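Local atomic coordinates of tryptophanyl-tRNA synthetase (Pyrococcus horikoshii, PDB entry 3JXE), a protein that catalyses the ATP-dependent attachment of L-tryptophan to tRNA(Trp), releasing AMP and diphosphate. Residues B[85-91]-B[262-266]. Residues are numbered along the deposited sequence; the frame is centred on the assembly and turned at random.
With TYM (tryptophanyl-5'AMP), chain E; SO4 (sulfate ion), chain F.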
ATOM      1  N   PRO B  85       7.714  -6.955  22.592  1.00 67.23           N
ATOM      2  CA  PRO B  85       6.717  -7.193  23.635  1.00 67.20           C
ATOM      3  C   PRO B  85       6.034  -5.893  24.034  1.00 67.19           C
ATOM      4  O   PRO B  85       6.654  -4.829  23.979  1.00 67.23           O
ATOM      5  CB  PRO B  85       7.543  -7.731  24.810  1.00 67.20           C
ATOM      6  CG  PRO B  85       8.918  -7.983  24.276  1.00 67.22           C
ATOM      7  CD  PRO B  85       9.088  -7.088  23.104  1.00 67.26           C
ATOM      8  N   MET B  86       4.765  -5.983  24.419  1.00 67.20           N
ATOM      9  CA  MET B  86       4.015  -4.819  24.878  1.00 67.22           C
ATOM     10  C   MET B  86       4.282  -4.553  26.353  1.00 67.43           C
ATOM     11  O   MET B  86       4.340  -5.488  27.158  1.00 67.50           O
ATOM     12  CB  MET B  86       2.515  -5.019  24.654  1.00 67.11           C
ATOM     13  CG  MET B  86       2.075  -4.884  23.208  1.00 66.62           C
ATOM     14  SD  MET B  86       0.310  -5.167  22.959  1.00 65.58           S
ATOM     15  CE  MET B  86      -0.404  -3.705  23.706  1.00 65.40           C
ATOM     16  N   HIS B  87       4.458  -3.280  26.700  1.00 67.64           N
ATOM     17  CA  HIS B  87       4.568  -2.886  28.103  1.00 67.87           C
ATOM     18  C   HIS B  87       3.271  -2.250  28.609  1.00 68.04           C
ATOM     19  O   HIS B  87       2.290  -2.152  27.868  1.00 68.03           O
ATOM     20  CB  HIS B  87       5.789  -1.987  28.353  1.00 67.87           C
ATOM     21  CG  HIS B  87       5.788  -0.708  27.575  1.00 67.93           C
ATOM     22  ND1 HIS B  87       4.815   0.257  27.724  1.00 68.06           N
ATOM     23  CD2 HIS B  87       6.665  -0.220  26.666  1.00 68.00           C
ATOM     24  CE1 HIS B  87       5.080   1.273  26.924  1.00 68.22           C
ATOM     25  NE2 HIS B  87       6.199   1.011  26.273  1.00 68.27           N
ATOM     26  N   ILE B  88       3.276  -1.825  29.870  1.00 68.29           N
ATOM     27  CA  ILE B  88       2.069  -1.326  30.532  1.00 68.56           C
ATOM     28  C   ILE B  88       1.497  -0.032  29.953  1.00 68.78           C
ATOM     29  O   ILE B  88       0.284   0.190  29.995  1.00 68.87           O
ATOM     30  CB  ILE B  88       2.253  -1.279  32.078  1.00 68.55           C
ATOM     31  CG1 ILE B  88       1.430  -2.400  32.714  1.00 68.55           C
ATOM     32  CG2 ILE B  88       1.858   0.079  32.669  1.00 68.40           C
ATOM     33  CD1 ILE B  88       1.995  -2.923  34.006  1.00 69.09           C
ATOM     34  N   GLY B  89       2.372   0.804  29.394  1.00 68.99           N
ATOM     35  CA  GLY B  89       1.958   2.023  28.703  1.00 69.17           C
ATOM     36  C   GLY B  89       1.120   1.739  27.468  1.00 69.30           C
ATOM     37  O   GLY B  89       0.116   2.410  27.224  1.00 69.28           O
ATOM     38  N   HIS B  90       1.531   0.727  26.703  1.00 69.44           N
ATOM     39  CA  HIS B  90       0.841   0.328  25.474  1.00 69.60           C
ATOM     40  C   HIS B  90      -0.599  -0.147  25.695  1.00 69.82           C
ATOM     41  O   HIS B  90      -1.430  -0.034  24.794  1.00 69.88           O
ATOM     42  CB  HIS B  90       1.617  -0.776  24.744  1.00 69.51           C
ATOM     43  CG  HIS B  90       2.977  -0.365  24.273  1.00 69.33           C
ATOM     44  ND1 HIS B  90       4.073  -1.196  24.357  1.00 69.17           N
ATOM     45  CD2 HIS B  90       3.421   0.785  23.710  1.00 69.23           C
ATOM     46  CE1 HIS B  90       5.131  -0.578  23.864  1.00 69.08           C
ATOM     47  NE2 HIS B  90       4.763   0.627  23.468  1.00 69.16           N
ATOM     48  N   ILE B  91      -0.887  -0.671  26.884  1.00 70.06           N
ATOM     49  CA  ILE B  91      -2.178  -1.313  27.147  1.00 70.29           C
ATOM     50  C   ILE B  91      -3.272  -0.365  27.661  1.00 70.56           C
ATOM     51  O   ILE B  91      -4.461  -0.673  27.544  1.00 70.61           O
ATOM     52  CB  ILE B  91      -2.026  -2.560  28.080  1.00 70.24           C
ATOM     53  CG1 ILE B  91      -3.112  -3.604  27.795  1.00 70.05           C
ATOM     54  CG2 ILE B  91      -2.006  -2.161  29.560  1.00 70.20           C
ATOM     55  CD1 ILE B  91      -2.993  -4.276  26.442  1.00 69.81           C
ATOM     56  N   ALA B 262      11.047  -0.721  32.142  1.00 80.14           N
ATOM     57  CA  ALA B 262       9.715  -0.976  31.611  1.00 79.54           C
ATOM     58  C   ALA B 262       9.097  -2.234  32.213  1.00 79.12           C
ATOM     59  O   ALA B 262       9.771  -3.254  32.372  1.00 79.08           O
ATOM     60  CB  ALA B 262       9.769  -1.088  30.094  1.00 79.58           C
ATOM     61  N   ILE B 263       7.813  -2.150  32.551  1.00 78.54           N
ATOM     62  CA  ILE B 263       7.060  -3.312  33.003  1.00 77.98           C
ATOM     63  C   ILE B 263       6.280  -3.889  31.826  1.00 77.64           C
ATOM     64  O   ILE B 263       5.258  -3.336  31.410  1.00 77.61           O
ATOM     65  CB  ILE B 263       6.092  -2.979  34.176  1.00 77.97           C
ATOM     66  CG1 ILE B 263       6.827  -2.276  35.327  1.00 77.87           C
ATOM     67  CG2 ILE B 263       5.369  -4.237  34.658  1.00 77.88           C
ATOM     68  CD1 ILE B 263       7.938  -3.088  36.001  1.00 77.87           C
ATOM     69  N   TYR B 264       6.784  -4.994  31.286  1.00 77.20           N
ATOM     70  CA  TYR B 264       6.128  -5.684  30.184  1.00 76.83           C
ATOM     71  C   TYR B 264       4.920  -6.468  30.679  1.00 76.60           C
ATOM     72  O   TYR B 264       4.914  -6.969  31.805  1.00 76.54           O
ATOM     73  CB  TYR B 264       7.110  -6.617  29.478  1.00 76.82           C
ATOM     74  CG  TYR B 264       8.239  -5.897  28.779  1.00 76.85           C
ATOM     75  CD1 TYR B 264       9.466  -5.701  29.412  1.00 76.95           C
ATOM     76  CD2 TYR B 264       8.079  -5.408  27.484  1.00 76.99           C
ATOM     77  CE1 TYR B 264      10.508  -5.037  28.771  1.00 77.01           C
ATOM     78  CE2 TYR B 264       9.113  -4.743  26.834  1.00 77.06           C
ATOM     79  CZ  TYR B 264      10.323  -4.561  27.482  1.00 77.04           C
ATOM     80  OH  TYR B 264      11.344  -3.904  26.838  1.00 76.99           O
ATOM     81  N   LEU B 265       3.900  -6.571  29.828  1.00 76.33           N
ATOM     82  CA  LEU B 265       2.689  -7.330  30.146  1.00 76.05           C
ATOM     83  C   LEU B 265       2.986  -8.817  30.324  1.00 75.93           C
ATOM     84  O   LEU B 265       2.171  -9.568  30.864  1.00 75.87           O
ATOM     85  CB  LEU B 265       1.631  -7.134  29.059  1.00 75.94           C
ATOM     86  CG  LEU B 265       1.138  -5.711  28.789  1.00 75.81           C
ATOM     87  CD1 LEU B 265       0.197  -5.716  27.602  1.00 75.99           C
ATOM     88  CD2 LEU B 265       0.464  -5.096  30.011  1.00 75.57           C
ATOM     89  N   THR B 266       4.169  -9.221  29.874  1.00 75.80           N
ATOM     90  CA  THR B 266       4.592 -10.610  29.899  1.00 75.71           C
ATOM     91  C   THR B 266       5.581 -10.903  31.044  1.00 75.59           C
ATOM     92  O   THR B 266       5.974 -12.052  31.250  1.00 75.57           O
ATOM     93  CB  THR B 266       5.176 -11.019  28.521  1.00 75.70           C
ATOM     94  OG1 THR B 266       5.164 -12.446  28.397  1.00 76.13           O
ATOM     95  CG2 THR B 266       6.607 -10.488  28.326  1.00 75.80           C
TER
HETATM   96  P   TYM E 900       2.611   1.945  19.542  0.80 43.72           P
HETATM   97  O1P TYM E 900       2.600   0.504  19.203  0.80 43.57           O
HETATM   98  O2P TYM E 900       3.902   2.653  19.681  0.80 43.90           O
HETATM   99  O5' TYM E 900       1.794   2.164  20.912  0.80 43.91           O
HETATM  100  C5' TYM E 900       0.476   1.621  21.047  0.80 44.62           C
HETATM  101  C4' TYM E 900      -0.402   2.510  21.937  0.80 45.19           C
HETATM  102  O4' TYM E 900       0.294   2.785  23.184  0.80 45.24           O
HETATM  103  C1' TYM E 900       0.372   4.229  23.366  0.80 45.50           C
HETATM  104  N9  TYM E 900       1.640   4.449  24.130  0.80 45.48           N
HETATM  105  C4  TYM E 900       1.723   4.842  25.401  0.80 45.35           C
HETATM  106  N3  TYM E 900       0.806   5.168  26.332  0.80 45.35           N
HETATM  107  C2  TYM E 900       1.174   5.543  27.552  0.80 45.11           C
HETATM  108  N1  TYM E 900       2.452   5.607  27.898  0.80 44.98           N
HETATM  109  C6  TYM E 900       3.420   5.293  27.019  0.80 45.27           C
HETATM  110  N6  TYM E 900       4.697   5.362  27.383  0.80 45.35           N
HETATM  111  C5  TYM E 900       3.067   4.898  25.731  0.80 45.32           C
HETATM  112  N7  TYM E 900       3.756   4.533  24.654  0.80 45.33           N
HETATM  113  C8  TYM E 900       2.884   4.254  23.682  0.80 45.38           C
HETATM  114  C2' TYM E 900       0.314   4.801  21.952  0.80 45.69           C
HETATM  115  O2' TYM E 900      -0.240   6.114  21.975  0.80 45.76           O
HETATM  116  C3' TYM E 900      -0.673   3.860  21.271  0.80 45.70           C
HETATM  117  O3' TYM E 900      -2.020   4.253  21.583  0.80 46.38           O
HETATM  118  NH3 TYM E 900       1.788   3.379  14.872  0.80 43.19           N
HETATM  119  CA  TYM E 900       1.092   3.024  16.116  0.80 43.21           C
HETATM  120  CB  TYM E 900       0.097   1.895  15.845  0.80 43.13           C
HETATM  121  CG  TYM E 900      -1.329   2.435  15.518  0.80 42.78           C
HETATM  122  CD2 TYM E 900      -2.183   3.162  16.340  0.80 42.29           C
HETATM  123  CE2 TYM E 900      -3.356   3.424  15.620  0.80 42.20           C
HETATM  124  CE3 TYM E 900      -2.057   3.623  17.649  0.80 42.33           C
HETATM  125  CD1 TYM E 900      -1.992   2.276  14.349  0.80 42.80           C
HETATM  126  NE1 TYM E 900      -3.257   2.890  14.405  0.80 42.45           N
HETATM  127  CZ2 TYM E 900      -4.390   4.140  16.212  0.80 42.08           C
HETATM  128  CZ3 TYM E 900      -3.097   4.345  18.237  0.80 42.14           C
HETATM  129  CH2 TYM E 900      -4.264   4.603  17.519  0.80 42.04           C
HETATM  130  C   TYM E 900       2.103   2.556  17.169  0.80 43.36           C
HETATM  131  O   TYM E 900       3.181   2.064  16.825  0.80 43.36           O
HETATM  132  OPP TYM E 900       1.691   2.739  18.467  0.80 43.46           O
HETATM  133  S   SO4 F 393       7.908   1.869  22.774  0.70 54.90           S
HETATM  134  O1  SO4 F 393       8.791   2.965  22.382  0.70 54.91           O
HETATM  135  O2  SO4 F 393       7.181   2.237  23.984  0.70 54.86           O
HETATM  136  O3  SO4 F 393       6.949   1.588  21.710  0.70 55.17           O
HETATM  137  O4  SO4 F 393       8.705   0.674  23.015  0.70 55.04           O
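A single beta bridge, pairing H87 with Y264, joins the turn leading into helix 88-104 to the loop 262-266. L265 N donates to M86 O at 2.9 Å in a nearly straight bond (169°), and I88 N gives a more bent one to I263 O, also 2.9 Å. The L265 methyls fork: CD1 lies 3.7 Å from I91 CD1 and meets M86 CB, while CD2 reaches I88 CG1. P85 CB comes obliquely upon the Y264 ring, 3.6 Å from CD2. Residues 85-90 belong to the HIGH region of this class I synthetase, whose two histidines both bond a sulfate through NE2: H87 to O2 at 2.8 Å, H90 to O3 at 3.0 Å and, weakly, O2. The helix start lines the adenylate pocket: G89 O lies 3.0 Å from N3 of tryptophanyl-5'AMP, and H90 CD2 is near its C8. With CG between the backbone N and the carbonyl carbon (chi1 60°), H87 turns ND1 back to G89 N, a weak N-cap bond. H90 ND1 accepts from H87 N, completing a capping box. A leucine in place of H90 would probably leave H87 N without its acceptor and weaken the grip on the anion, which S255 and A256 of the KMSKS region also bind.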